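Local coordinates for type II restriction enzyme MspI (Moraxella sp., PDB 1SA3), which recognises the double-stranded DNA sequence 5'-CCGG-3' and cuts it after the first cytosine, leaving fragments with terminal 5'-phosphates, at residues S95-A100 with V187-E192; E134-G139 with E180-W185; L87-A92 with N197-D202; K65-L70 with I102-H107. All blocks are in the same frame, centred on the assembly; numbering follows the deposited sequence.

Overall arrangement
Interactions 1 and 3 lie side by side, centres about 6 Å apart, the first buried, the second at the surface, and both draw on the loop that joins strand 77-84 to strand 100-106. They are tied directly: Thr98 OG1 lies 2.7 Å from Ile198 O, and Thr188 O lies 2.8 Å from His200 ND1, both probable hydrogen bonds. Interaction 1 holds Asp99, whose carbonyl oxygen joins Glu35 and Asp84 in binding sodium, and comes within about 4 Å of the DNA at its nearest atom. Interaction 2, centred about 11 Å from interaction 1, shares helix 179-188 with it. Interaction 4 packs helix 57-69 on the mixed five-stranded sheet, its centre about 28 Å from that of interaction 2.

Interaction 1 of 4, residues S95-A100 with V187-E192; sequences SPKTDA and VTLRAE. With NA (sodium ion), chain G.
Lys97 and Leu189 meet through the inner parts of their side chains, which cross at about a right angle with Lys97 CG 4.0 Å from Leu189 CG. In Lys97 CG is anti to the carbonyl carbon (chi1 -60°), and a bend at chi2 (-70°) turns the chain, so that the lower methylenes do the touching: Lys97 CG also lies 3.9 Å from Val187 O. Leu189 has one methyl engaged, CD1, 3.6 Å from Ser95 O. Its backbone has left the helix with positive phi (75°), and the side chain points toward the loop. The polar link runs through one water, which accepts from Lys97 N at 2.7 Å and donates to Thr188 O at the same distance. Thr188 opens an ST turn at this helix end, its OG1 accepting from Arg190 N at 3.2 Å, and the same OG1 is hydrogen-bonded to Arg184 O. On the other side, the loop through Lys97 enters strand 100-106 of the PDDEXK-type nuclease core through a classic beta bulge, Asp99 and Ala100 both facing Leu116. Asp99 O binds the sodium ion at 2.7 Å; OD1 accepts from a sodium-bound water and OD2 from Ile118 N. Tyr131 of strand 127-131 touches both Lys97 and Leu189.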
loop_
_atom_site.group_PDB
_atom_site.type_symbol
_atom_site.label_atom_id
_atom_site.label_comp_id
_atom_site.label_asym_id
_atom_site.label_seq_id
_atom_site.Cartn_x
_atom_site.Cartn_y
_atom_site.Cartn_z
ATOM N N SER E 95 1.424 -9.479 10.705
ATOM C CA SER E 95 1.882 -8.167 11.142
ATOM C C SER E 95 1.079 -7.057 10.476
ATOM O O SER E 95 0.778 -7.124 9.287
ATOM C CB SER E 95 3.364 -7.987 10.808
ATOM O OG SER E 95 4.146 -8.980 11.444
ATOM N N PRO E 96 0.709 -6.023 11.246
ATOM C CA PRO E 96 -0.059 -4.905 10.696
ATOM C C PRO E 96 0.643 -4.341 9.465
ATOM O O PRO E 96 1.879 -4.352 9.384
ATOM C CB PRO E 96 -0.082 -3.908 11.852
ATOM C CG PRO E 96 -0.124 -4.803 13.045
ATOM C CD PRO E 96 0.918 -5.847 12.695
ATOM N N LYS E 97 -0.155 -3.846 8.525
ATOM C CA LYS E 97 0.352 -3.266 7.284
ATOM C C LYS E 97 0.787 -1.798 7.422
ATOM O O LYS E 97 1.085 -1.128 6.430
ATOM C CB LYS E 97 -0.704 -3.353 6.180
ATOM C CG LYS E 97 -1.139 -4.771 5.849
ATOM C CD LYS E 97 -0.031 -5.539 5.148
ATOM C CE LYS E 97 -0.467 -6.957 4.816
ATOM N NZ LYS E 97 0.656 -7.928 4.945
ATOM N N THR E 98 0.832 -1.301 8.652
ATOM C CA THR E 98 1.203 0.091 8.880
ATOM C C THR E 98 2.709 0.298 8.964
ATOM O O THR E 98 3.371 -0.231 9.862
ATOM C CB THR E 98 0.530 0.615 10.165
ATOM O OG1 THR E 98 -0.890 0.451 10.046
ATOM C CG2 THR E 98 0.844 2.085 10.372
ATOM N N ASP E 99 3.250 1.075 8.026
ATOM C CA ASP E 99 4.684 1.345 7.987
ATOM C C ASP E 99 5.085 2.557 8.803
ATOM O O ASP E 99 6.215 2.637 9.288
ATOM C CB ASP E 99 5.154 1.580 6.543
ATOM C CG ASP E 99 5.093 0.330 5.696
ATOM O OD1 ASP E 99 5.490 -0.736 6.200
ATOM O OD2 ASP E 99 4.663 0.411 4.526
ATOM N N ALA E 100 4.164 3.507 8.943
ATOM C CA ALA E 100 4.443 4.737 9.672
ATOM C C ALA E 100 3.149 5.492 9.902
ATOM O O ALA E 100 2.115 5.145 9.337
ATOM C CB ALA E 100 5.392 5.610 8.863
ATOM N N VAL E 187 -5.214 -5.280 1.496
ATOM C CA VAL E 187 -4.312 -4.147 1.716
ATOM C C VAL E 187 -4.340 -3.539 3.116
ATOM O O VAL E 187 -3.454 -2.760 3.454
ATOM C CB VAL E 187 -4.549 -3.012 0.678
ATOM C CG1 VAL E 187 -4.318 -3.547 -0.725
ATOM C CG2 VAL E 187 -5.968 -2.446 0.796
ATOM N N THR E 188 -5.329 -3.884 3.943
ATOM C CA THR E 188 -5.380 -3.311 5.294
ATOM C C THR E 188 -5.483 -4.309 6.436
ATOM O O THR E 188 -5.262 -3.951 7.592
ATOM C CB THR E 188 -6.576 -2.358 5.477
ATOM O OG1 THR E 188 -7.792 -3.122 5.477
ATOM C CG2 THR E 188 -6.603 -1.304 4.379
ATOM N N LEU E 189 -5.836 -5.545 6.108
ATOM C CA LEU E 189 -6.023 -6.619 7.083
ATOM C C LEU E 189 -7.325 -6.476 7.857
ATOM O O LEU E 189 -7.502 -7.047 8.930
ATOM C CB LEU E 189 -4.853 -6.722 8.065
ATOM C CG LEU E 189 -3.618 -7.462 7.559
ATOM C CD1 LEU E 189 -2.707 -7.736 8.737
ATOM C CD2 LEU E 189 -4.010 -8.777 6.886
ATOM N N ARG E 190 -8.244 -5.704 7.302
ATOM C CA ARG E 190 -9.552 -5.542 7.911
ATOM C C ARG E 190 -10.536 -5.448 6.751
ATOM O O ARG E 190 -10.355 -4.638 5.839
ATOM C CB ARG E 190 -9.599 -4.286 8.783
ATOM C CG ARG E 190 -10.898 -4.159 9.557
ATOM C CD ARG E 190 -10.897 -2.942 10.461
ATOM N NE ARG E 190 -12.246 -2.613 10.913
ATOM C CZ ARG E 190 -12.538 -1.605 11.729
ATOM N NH1 ARG E 190 -11.573 -0.819 12.192
ATOM N NH2 ARG E 190 -13.797 -1.382 12.081
ATOM N N ALA E 191 -11.566 -6.291 6.771
ATOM C CA ALA E 191 -12.549 -6.314 5.686
ATOM C C ALA E 191 -13.437 -5.082 5.639
ATOM O O ALA E 191 -13.810 -4.632 4.563
ATOM C CB ALA E 191 -13.414 -7.572 5.783
ATOM N N GLU E 192 -13.785 -4.547 6.801
ATOM C CA GLU E 192 -14.631 -3.361 6.865
ATOM C C GLU E 192 -13.756 -2.130 7.002
ATOM O O GLU E 192 -12.572 -2.244 7.318
ATOM C CB GLU E 192 -15.596 -3.459 8.050
ATOM C CG GLU E 192 -16.639 -4.554 7.888
ATOM C CD GLU E 192 -17.521 -4.341 6.664
ATOM O OE1 GLU E 192 -18.166 -3.277 6.583
ATOM O OE2 GLU E 192 -17.572 -5.234 5.787
HETATM NA NA NA G . 8.507 1.434 8.634
HETATM O O HOH W 1 -2.806 -3.907 8.796
HETATM O O HOH W 2 8.155 -0.213 6.921
HETATM O O HOH W 3 7.679 -0.211 9.992
#

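Interaction 2 of 4, residues E134-G139 with E180-W185; sequences ETICTG and ERFIRW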
loop_
_atom_site.group_PDB
_atom_site.type_symbol
_atom_site.label_atom_id
_atom_site.label_comp_id
_atom_site.label_asym_id
_atom_site.label_seq_id
_atom_site.Cartn_x
_atom_site.Cartn_y
_atom_site.Cartn_z
ATOM N N GLU E 134 -6.838 -19.987 3.698
ATOM C CA GLU E 134 -7.694 -19.978 4.890
ATOM C C GLU E 134 -7.677 -18.627 5.607
ATOM O O GLU E 134 -8.688 -18.186 6.162
ATOM C CB GLU E 134 -7.261 -21.084 5.858
ATOM C CG GLU E 134 -7.423 -22.511 5.322
ATOM C CD GLU E 134 -8.879 -22.921 5.142
ATOM O OE1 GLU E 134 -9.773 -22.232 5.681
ATOM O OE2 GLU E 134 -9.130 -23.940 4.467
ATOM N N THR E 135 -6.524 -17.973 5.593
ATOM C CA THR E 135 -6.377 -16.679 6.239
ATOM C C THR E 135 -7.230 -15.644 5.509
ATOM O O THR E 135 -7.913 -14.830 6.135
ATOM C CB THR E 135 -4.906 -16.248 6.229
ATOM O OG1 THR E 135 -4.123 -17.276 6.843
ATOM C CG2 THR E 135 -4.707 -14.944 6.996
ATOM N N ILE E 136 -7.187 -15.679 4.181
ATOM C CA ILE E 136 -7.967 -14.756 3.362
ATOM C C ILE E 136 -9.468 -14.963 3.596
ATOM O O ILE E 136 -10.215 -14.017 3.869
ATOM C CB ILE E 136 -7.695 -14.986 1.866
ATOM C CG1 ILE E 136 -6.206 -14.799 1.574
ATOM C CG2 ILE E 136 -8.552 -14.047 1.038
ATOM C CD1 ILE E 136 -5.784 -15.251 0.188
ATOM N N CYS E 137 -9.906 -16.211 3.470
ATOM C CA CYS E 137 -11.312 -16.533 3.646
ATOM C C CYS E 137 -11.806 -16.107 5.024
ATOM O O CYS E 137 -12.907 -15.576 5.154
ATOM C CB CYS E 137 -11.536 -18.034 3.412
ATOM S SG CYS E 137 -11.372 -18.495 1.657
ATOM N N THR E 138 -10.979 -16.310 6.043
ATOM C CA THR E 138 -11.342 -15.928 7.401
ATOM C C THR E 138 -11.479 -14.406 7.516
ATOM O O THR E 138 -12.441 -13.903 8.103
ATOM C CB THR E 138 -10.301 -16.457 8.400
ATOM O OG1 THR E 138 -10.377 -17.887 8.435
ATOM C CG2 THR E 138 -10.546 -15.909 9.787
ATOM N N GLY E 139 -10.535 -13.672 6.934
ATOM C CA GLY E 139 -10.612 -12.224 6.989
ATOM C C GLY E 139 -11.735 -11.626 6.153
ATOM O O GLY E 139 -12.361 -10.656 6.568
ATOM N N GLU E 180 -15.195 -5.910 -2.684
ATOM C CA GLU E 180 -14.723 -4.825 -1.822
ATOM C C GLU E 180 -14.051 -5.298 -0.539
ATOM O O GLU E 180 -12.997 -4.783 -0.159
ATOM C CB GLU E 180 -15.877 -3.878 -1.476
ATOM C CG GLU E 180 -16.400 -3.111 -2.677
ATOM C CD GLU E 180 -17.218 -1.883 -2.303
ATOM O OE1 GLU E 180 -17.550 -1.112 -3.224
ATOM O OE2 GLU E 180 -17.529 -1.681 -1.105
ATOM N N ARG E 181 -14.661 -6.268 0.137
ATOM C CA ARG E 181 -14.080 -6.797 1.362
ATOM C C ARG E 181 -12.739 -7.456 1.049
ATOM O O ARG E 181 -11.776 -7.295 1.793
ATOM C CB ARG E 181 -15.024 -7.814 2.008
ATOM C CG ARG E 181 -16.089 -7.182 2.889
ATOM C CD ARG E 181 -17.141 -8.205 3.290
ATOM N NE ARG E 181 -17.921 -8.646 2.135
ATOM C CZ ARG E 181 -18.904 -9.539 2.199
ATOM N NH1 ARG E 181 -19.224 -10.090 3.363
ATOM N NH2 ARG E 181 -19.577 -9.870 1.104
ATOM N N PHE E 182 -12.684 -8.192 -0.058
ATOM C CA PHE E 182 -11.455 -8.872 -0.468
ATOM C C PHE E 182 -10.316 -7.865 -0.659
ATOM O O PHE E 182 -9.217 -8.040 -0.129
ATOM C CB PHE E 182 -11.687 -9.630 -1.780
ATOM C CG PHE E 182 -10.593 -10.611 -2.129
ATOM C CD1 PHE E 182 -10.705 -11.950 -1.770
ATOM C CD2 PHE E 182 -9.475 -10.207 -2.854
ATOM C CE1 PHE E 182 -9.725 -12.882 -2.133
ATOM C CE2 PHE E 182 -8.490 -11.129 -3.221
ATOM C CZ PHE E 182 -8.620 -12.475 -2.858
ATOM N N ILE E 183 -10.579 -6.804 -1.415
ATOM C CA ILE E 183 -9.556 -5.798 -1.669
ATOM C C ILE E 183 -9.137 -5.067 -0.400
ATOM O O ILE E 183 -7.950 -4.950 -0.102
ATOM C CB ILE E 183 -10.034 -4.751 -2.687
ATOM C CG1 ILE E 183 -10.393 -5.434 -4.007
ATOM C CG2 ILE E 183 -8.932 -3.729 -2.922
ATOM C CD1 ILE E 183 -11.236 -4.587 -4.926
ATOM N N ARG E 184 -10.118 -4.570 0.343
ATOM C CA ARG E 184 -9.832 -3.836 1.571
ATOM C C ARG E 184 -9.058 -4.698 2.567
ATOM O O ARG E 184 -8.103 -4.231 3.190
ATOM C CB ARG E 184 -11.143 -3.336 2.197
ATOM C CG ARG E 184 -10.969 -2.378 3.359
ATOM C CD ARG E 184 -12.328 -1.878 3.858
ATOM N NE ARG E 184 -13.037 -1.094 2.849
ATOM C CZ ARG E 184 -12.796 0.183 2.575
ATOM N NH1 ARG E 184 -11.855 0.842 3.238
ATOM N NH2 ARG E 184 -13.501 0.809 1.637
ATOM N N TRP E 185 -9.444 -5.963 2.708
ATOM C CA TRP E 185 -8.749 -6.831 3.648
ATOM C C TRP E 185 -7.319 -7.136 3.196
ATOM O O TRP E 185 -6.399 -7.171 4.011
ATOM C CB TRP E 185 -9.511 -8.141 3.851
ATOM C CG TRP E 185 -8.852 -9.015 4.858
ATOM C CD1 TRP E 185 -9.026 -8.988 6.211
ATOM C CD2 TRP E 185 -7.841 -9.994 4.604
ATOM N NE1 TRP E 185 -8.184 -9.889 6.816
ATOM C CE2 TRP E 185 -7.444 -10.519 5.852
ATOM C CE3 TRP E 185 -7.230 -10.476 3.439
ATOM C CZ2 TRP E 185 -6.458 -11.507 5.971
ATOM C CZ3 TRP E 185 -6.251 -11.456 3.555
ATOM C CH2 TRP E 185 -5.875 -11.961 4.814
#
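Gly139 lies over one face of the Trp185 indole, a CH-pi contact at the closest CA pair of the two helices. Gly139 CA is 3.7 Å from the centroid of the Trp185 five-membered ring, 25° off the ring normal, and 3.4 Å from Trp185 NE1. Glycine, lacking a side chain, lets the backbone lie directly on the ring. Trp185 gets there with CG anti to its own backbone N (chi1 -177°), which carries the indole across to helix 133-140.

The apolar contacts follow along the six-membered part of the indole. Thr135 brings its methyl CG2 to 3.9 Å from Trp185 CH2, the two side chains crossing at about a right angle, and Ile136 sets CG1 3.9 Å from Trp185 CZ3. The branches of Ile136 divide the work: CG1 goes to the tryptophan, while CG2 reaches the Phe182 ring at 3.6 Å from CE1.

Among backbone groups, Thr135 O comes to 3.6 Å from Trp185 CZ2, but its hydrogen bond is the helical one from Gly139 N.

The axes of the two short segments pass 10.1 Å apart at 117°. Beyond them, Trp185 meets Tyr131 of strand 127-131, the Phe182 ring lies nearly parallel to that of Trp247 on strand 246-249, and Ile136 rests on Met258 and Phe260 of strand 258-261, so the helix pair is backed by all three strands of the small antiparallel sheet.

Interaction 3 of 4, residues L87-A92 with N197-D202; sequences LGRTIA and NILHPD
Leu199 CD2 sits over one face of the Arg89 guanidinium, 4.0 Å above its plane and offset toward the rim, with NH1 the nearest atom. The two side chains cross at about a right angle; a bend at chi3 (-58°) in Arg89 swings the head group round to this methyl. On the imidazole of His200, one face carries CB of the preceding Leu199, and Ile91 CD1 comes in obliquely, 4.0 Å from His200 CE1. ND1 of this ring is hydrogen-bonded to Thr188 O, which helps fix its rotation. The segment 197-202 is shaped by a type I beta turn from Asn197 to His200, overlaid by an Asx turn in which Asn197 OD1 accepts from Leu199 N at 2.9 Å with an N-H...O angle of 160°. Together the two turns present Ile198 and Leu199 to the loop between strands 77-84 and 100-106. There Leu87 splits its methyls between them: CD1 meets Leu199 CD2 at 3.7 Å, and CD2 meets Ile198 CD1 at 4.0 Å, the latter two side chains sliding past each other in opposite directions. The other methyl of Leu199, CD1, lies 4.3 Å from Ile91 CG2. Leu87, Arg89, Ile198 and Leu199 also touch a crystal neighbour in this surface contact.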
loop_
_atom_site.group_PDB
_atom_site.type_symbol
_atom_site.label_atom_id
_atom_site.label_comp_id
_atom_site.label_asym_id
_atom_site.label_seq_id
_atom_site.Cartn_x
_atom_site.Cartn_y
_atom_site.Cartn_z
ATOM N N LEU E 87 5.225 -1.923 16.030
ATOM C CA LEU E 87 4.447 -2.382 17.176
ATOM C C LEU E 87 4.958 -3.677 17.787
ATOM O O LEU E 87 4.678 -3.981 18.953
ATOM C CB LEU E 87 2.986 -2.541 16.756
ATOM C CG LEU E 87 2.440 -1.321 16.012
ATOM C CD1 LEU E 87 0.991 -1.572 15.611
ATOM C CD2 LEU E 87 2.558 -0.081 16.890
ATOM N N GLY E 88 5.701 -4.444 16.996
ATOM C CA GLY E 88 6.244 -5.696 17.490
ATOM C C GLY E 88 5.187 -6.718 17.852
ATOM O O GLY E 88 5.376 -7.529 18.757
ATOM N N ARG E 89 4.063 -6.684 17.145
ATOM C CA ARG E 89 2.988 -7.627 17.410
ATOM C C ARG E 89 2.297 -8.047 16.123
ATOM O O ARG E 89 2.498 -7.443 15.068
ATOM C CB ARG E 89 1.968 -7.017 18.378
ATOM C CG ARG E 89 1.523 -5.609 18.026
ATOM C CD ARG E 89 0.438 -5.109 18.979
ATOM N NE ARG E 89 -0.732 -5.986 18.963
ATOM C CZ ARG E 89 -1.975 -5.581 19.203
ATOM N NH1 ARG E 89 -2.215 -4.311 19.478
ATOM N NH2 ARG E 89 -2.980 -6.447 19.157
ATOM N N THR E 90 1.495 -9.099 16.211
ATOM C CA THR E 90 0.778 -9.587 15.050
ATOM C C THR E 90 -0.695 -9.644 15.384
ATOM O O THR E 90 -1.077 -9.690 16.551
ATOM C CB THR E 90 1.247 -10.996 14.642
ATOM O OG1 THR E 90 0.782 -11.956 15.597
ATOM C CG2 THR E 90 2.760 -11.047 14.576
ATOM N N ILE E 91 -1.524 -9.619 14.351
ATOM C CA ILE E 91 -2.963 -9.683 14.536
ATOM C C ILE E 91 -3.491 -10.691 13.539
ATOM O O ILE E 91 -2.718 -11.348 12.847
ATOM C CB ILE E 91 -3.638 -8.323 14.255
ATOM C CG1 ILE E 91 -3.261 -7.846 12.850
ATOM C CG2 ILE E 91 -3.231 -7.308 15.318
ATOM C CD1 ILE E 91 -3.919 -6.542 12.436
ATOM N N ALA E 92 -4.811 -10.809 13.466
ATOM C CA ALA E 92 -5.425 -11.736 12.534
ATOM C C ALA E 92 -4.932 -11.395 11.136
ATOM O O ALA E 92 -5.243 -10.330 10.600
ATOM C CB ALA E 92 -6.938 -11.617 12.605
ATOM N N ASN E 197 -6.969 3.979 13.039
ATOM C CA ASN E 197 -6.558 2.825 13.840
ATOM C C ASN E 197 -5.142 2.460 13.398
ATOM O O ASN E 197 -4.933 2.092 12.248
ATOM C CB ASN E 197 -7.495 1.643 13.585
ATOM C CG ASN E 197 -7.218 0.465 14.503
ATOM O OD1 ASN E 197 -6.069 0.185 14.852
ATOM N ND2 ASN E 197 -8.275 -0.239 14.890
ATOM N N ILE E 198 -4.178 2.545 14.309
ATOM C CA ILE E 198 -2.786 2.262 13.953
ATOM C C ILE E 198 -2.529 0.866 13.367
ATOM O O ILE E 198 -1.546 0.661 12.651
ATOM C CB ILE E 198 -1.854 2.511 15.164
ATOM C CG1 ILE E 198 -0.401 2.607 14.689
ATOM C CG2 ILE E 198 -2.021 1.401 16.195
ATOM C CD1 ILE E 198 0.546 3.131 15.762
ATOM N N LEU E 199 -3.417 -0.088 13.641
ATOM C CA LEU E 199 -3.255 -1.444 13.116
ATOM C C LEU E 199 -3.622 -1.579 11.632
ATOM O O LEU E 199 -3.310 -2.590 11.009
ATOM C CB LEU E 199 -4.117 -2.431 13.913
ATOM C CG LEU E 199 -3.815 -2.520 15.413
ATOM C CD1 LEU E 199 -4.830 -3.430 16.089
ATOM C CD2 LEU E 199 -2.400 -3.047 15.611
ATOM N N HIS E 200 -4.292 -0.572 11.078
ATOM C CA HIS E 200 -4.721 -0.611 9.673
ATOM C C HIS E 200 -4.409 0.698 8.946
ATOM O O HIS E 200 -4.928 1.755 9.310
ATOM C CB HIS E 200 -6.230 -0.878 9.609
ATOM C CG HIS E 200 -6.656 -2.066 10.410
ATOM N ND1 HIS E 200 -6.317 -3.358 10.062
ATOM C CD2 HIS E 200 -7.327 -2.155 11.585
ATOM C CE1 HIS E 200 -6.756 -4.189 10.990
ATOM N NE2 HIS E 200 -7.371 -3.485 11.925
ATOM N N PRO E 201 -3.578 0.641 7.892
ATOM C CA PRO E 201 -3.218 1.849 7.130
ATOM C C PRO E 201 -4.449 2.526 6.530
ATOM O O PRO E 201 -5.365 1.843 6.060
ATOM C CB PRO E 201 -2.298 1.315 6.026
ATOM C CG PRO E 201 -1.810 0.007 6.553
ATOM C CD PRO E 201 -2.987 -0.562 7.280
ATOM N N ASP E 202 -4.456 3.860 6.543
ATOM C CA ASP E 202 -5.549 4.652 5.988
ATOM C C ASP E 202 -5.210 5.185 4.601
ATOM O O ASP E 202 -6.103 5.516 3.815
ATOM C CB ASP E 202 -5.874 5.849 6.892
ATOM C CG ASP E 202 -6.626 5.449 8.143
ATOM O OD1 ASP E 202 -7.156 4.318 8.178
ATOM O OD2 ASP E 202 -6.694 6.268 9.084
#

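Interaction 4 of 4, residues K65-L70 with I102-H107; sequences KLLKAL and IRFTFH
Phe104 presses its ring into three leucines of residues 65-70, at the C-terminal part of helix 57-69; Leu66 and Leu67 share its CZ, while Leu70 meets CE1. Leu66 CD2 arrives at the edge, near the ring plane, 4.0 Å from Phe104 CZ. Leu67 and Leu70 approach obliquely, Leu67 CD2 at 3.9 Å from Phe104 CE2 and Leu70 CD1 at 3.7 Å from Phe104 CE1. The ring is aimed at the helix with CG anti to the carbonyl carbon (chi1 -62°), and one of its faces is already taken within the strand by Ile102 CG2, which lies above the plane of the Phe104 ring, offset toward the rim.

This is helix-on-sheet packing: the helix segment runs over strand 100-106 with axes 12.5 Å apart at 71°, and alternation along the strand sends Ile102 and Phe104 to the helix side. The sheet is the mixed one at the heart of this PDDEXK nuclease.

Leu66, the other large contributor, works with both methyls. While CD2 serves Phe104, CD1 meets Ile102 CD1 tip to tip at 3.8 Å; CG anti to the backbone N (chi1 -164°) sends the fork between the two strand residues. Leu66 also rests on Leu203 and Ile205 of strand 203-210. On the strand side Ile102 shares Phe42 with Leu66, and Phe104 packs against Ile77 and Val80 of strand 77-84 and Val114 of strand 111-121.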
loop_
_atom_site.group_PDB
_atom_site.type_symbol
_atom_site.label_atom_id
_atom_site.label_comp_id
_atom_site.label_asym_id
_atom_site.label_seq_id
_atom_site.Cartn_x
_atom_site.Cartn_y
_atom_site.Cartn_z
ATOM N N LYS E 65 -0.727 16.043 -2.233
ATOM C CA LYS E 65 -1.418 14.802 -2.562
ATOM C C LYS E 65 -1.822 14.077 -1.278
ATOM O O LYS E 65 -2.880 13.453 -1.215
ATOM C CB LYS E 65 -0.525 13.884 -3.413
ATOM C CG LYS E 65 -0.444 14.270 -4.884
ATOM C CD LYS E 65 0.592 13.438 -5.621
ATOM C CE LYS E 65 0.630 13.811 -7.098
ATOM N NZ LYS E 65 1.723 13.131 -7.846
ATOM N N LEU E 66 -0.980 14.150 -0.255
ATOM C CA LEU E 66 -1.307 13.476 0.997
ATOM C C LEU E 66 -2.492 14.161 1.684
ATOM O O LEU E 66 -3.431 13.493 2.128
ATOM C CB LEU E 66 -0.085 13.437 1.924
ATOM C CG LEU E 66 -0.177 12.428 3.085
ATOM C CD1 LEU E 66 1.218 11.883 3.420
ATOM C CD2 LEU E 66 -0.809 13.086 4.307
ATOM N N LEU E 67 -2.461 15.487 1.765
ATOM C CA LEU E 67 -3.563 16.217 2.393
ATOM C C LEU E 67 -4.853 16.051 1.590
ATOM O O LEU E 67 -5.952 15.982 2.152
ATOM C CB LEU E 67 -3.219 17.708 2.526
ATOM C CG LEU E 67 -2.044 18.078 3.444
ATOM C CD1 LEU E 67 -1.840 19.589 3.421
ATOM C CD2 LEU E 67 -2.301 17.592 4.867
ATOM N N LYS E 68 -4.723 15.972 0.273
ATOM C CA LYS E 68 -5.889 15.825 -0.585
ATOM C C LYS E 68 -6.573 14.476 -0.362
ATOM O O LYS E 68 -7.804 14.394 -0.307
ATOM C CB LYS E 68 -5.477 15.986 -2.049
ATOM C CG LYS E 68 -6.601 15.831 -3.058
ATOM C CD LYS E 68 -6.049 15.978 -4.466
ATOM C CE LYS E 68 -7.066 15.599 -5.530
ATOM N NZ LYS E 68 -6.481 15.776 -6.892
ATOM N N ALA E 69 -5.781 13.421 -0.218
ATOM C CA ALA E 69 -6.344 12.092 0.008
ATOM C C ALA E 69 -7.091 12.050 1.338
ATOM O O ALA E 69 -7.939 11.191 1.550
ATOM C CB ALA E 69 -5.235 11.043 0.004
ATOM N N LEU E 70 -6.762 12.983 2.228
ATOM C CA LEU E 70 -7.389 13.064 3.543
ATOM C C LEU E 70 -8.438 14.162 3.624
ATOM O O LEU E 70 -9.074 14.337 4.666
ATOM C CB LEU E 70 -6.330 13.334 4.617
ATOM C CG LEU E 70 -5.285 12.252 4.892
ATOM C CD1 LEU E 70 -4.192 12.815 5.810
ATOM C CD2 LEU E 70 -5.952 11.046 5.541
ATOM N N ILE E 102 1.320 9.625 10.768
ATOM C CA ILE E 102 1.404 11.086 10.820
ATOM C C ILE E 102 0.205 11.474 11.684
ATOM O O ILE E 102 -0.894 10.933 11.496
ATOM C CB ILE E 102 1.198 11.751 9.444
ATOM C CG1 ILE E 102 2.303 11.328 8.478
ATOM C CG2 ILE E 102 1.171 13.290 9.597
ATOM C CD1 ILE E 102 2.085 11.851 7.071
ATOM N N ARG E 103 0.417 12.359 12.651
ATOM C CA ARG E 103 -0.683 12.831 13.483
ATOM C C ARG E 103 -0.857 14.327 13.250
ATOM O O ARG E 103 0.102 15.096 13.364
ATOM C CB ARG E 103 -0.417 12.575 14.969
ATOM C CG ARG E 103 -1.490 13.188 15.875
ATOM C CD ARG E 103 -1.234 12.897 17.350
ATOM N NE ARG E 103 -1.350 11.476 17.655
ATOM C CZ ARG E 103 -2.493 10.795 17.693
ATOM N NH1 ARG E 103 -3.650 11.395 17.448
ATOM N NH2 ARG E 103 -2.475 9.499 17.970
ATOM N N PHE E 104 -2.072 14.739 12.897
ATOM C CA PHE E 104 -2.351 16.154 12.672
ATOM C C PHE E 104 -3.178 16.673 13.829
ATOM O O PHE E 104 -4.131 16.017 14.253
ATOM C CB PHE E 104 -3.156 16.378 11.393
ATOM C CG PHE E 104 -2.463 15.936 10.146
ATOM C CD1 PHE E 104 -2.696 14.672 9.615
ATOM C CD2 PHE E 104 -1.603 16.797 9.475
ATOM C CE1 PHE E 104 -2.082 14.273 8.425
ATOM C CE2 PHE E 104 -0.992 16.405 8.295
ATOM C CZ PHE E 104 -1.235 15.141 7.770
ATOM N N THR E 105 -2.817 17.843 14.339
ATOM C CA THR E 105 -3.554 18.451 15.439
ATOM C C THR E 105 -4.269 19.670 14.878
ATOM O O THR E 105 -3.674 20.478 14.162
ATOM C CB THR E 105 -2.609 18.875 16.579
ATOM O OG1 THR E 105 -1.966 17.711 17.108
ATOM C CG2 THR E 105 -3.386 19.561 17.702
ATOM N N PHE E 106 -5.552 19.795 15.203
ATOM C CA PHE E 106 -6.361 20.896 14.698
ATOM C C PHE E 106 -6.561 22.023 15.719
ATOM O O PHE E 106 -6.062 21.954 16.836
ATOM C CB PHE E 106 -7.700 20.342 14.206
ATOM C CG PHE E 106 -7.555 19.180 13.263
ATOM C CD1 PHE E 106 -7.989 17.904 13.628
ATOM C CD2 PHE E 106 -6.956 19.349 12.020
ATOM C CE1 PHE E 106 -7.826 16.814 12.770
ATOM C CE2 PHE E 106 -6.787 18.265 11.156
ATOM C CZ PHE E 106 -7.221 16.997 11.531
ATOM N N HIS E 107 -7.299 23.058 15.336
ATOM C CA HIS E 107 -7.515 24.211 16.209
ATOM C C HIS E 107 -8.167 23.947 17.566
ATOM O O HIS E 107 -7.749 24.519 18.567
ATOM C CB HIS E 107 -8.336 25.272 15.478
ATOM C CG HIS E 107 -9.762 24.879 15.263
ATOM N ND1 HIS E 107 -10.132 23.838 14.437
ATOM C CD2 HIS E 107 -10.910 25.364 15.793
ATOM C CE1 HIS E 107 -11.445 23.700 14.466
ATOM N NE2 HIS E 107 -11.942 24.613 15.281
#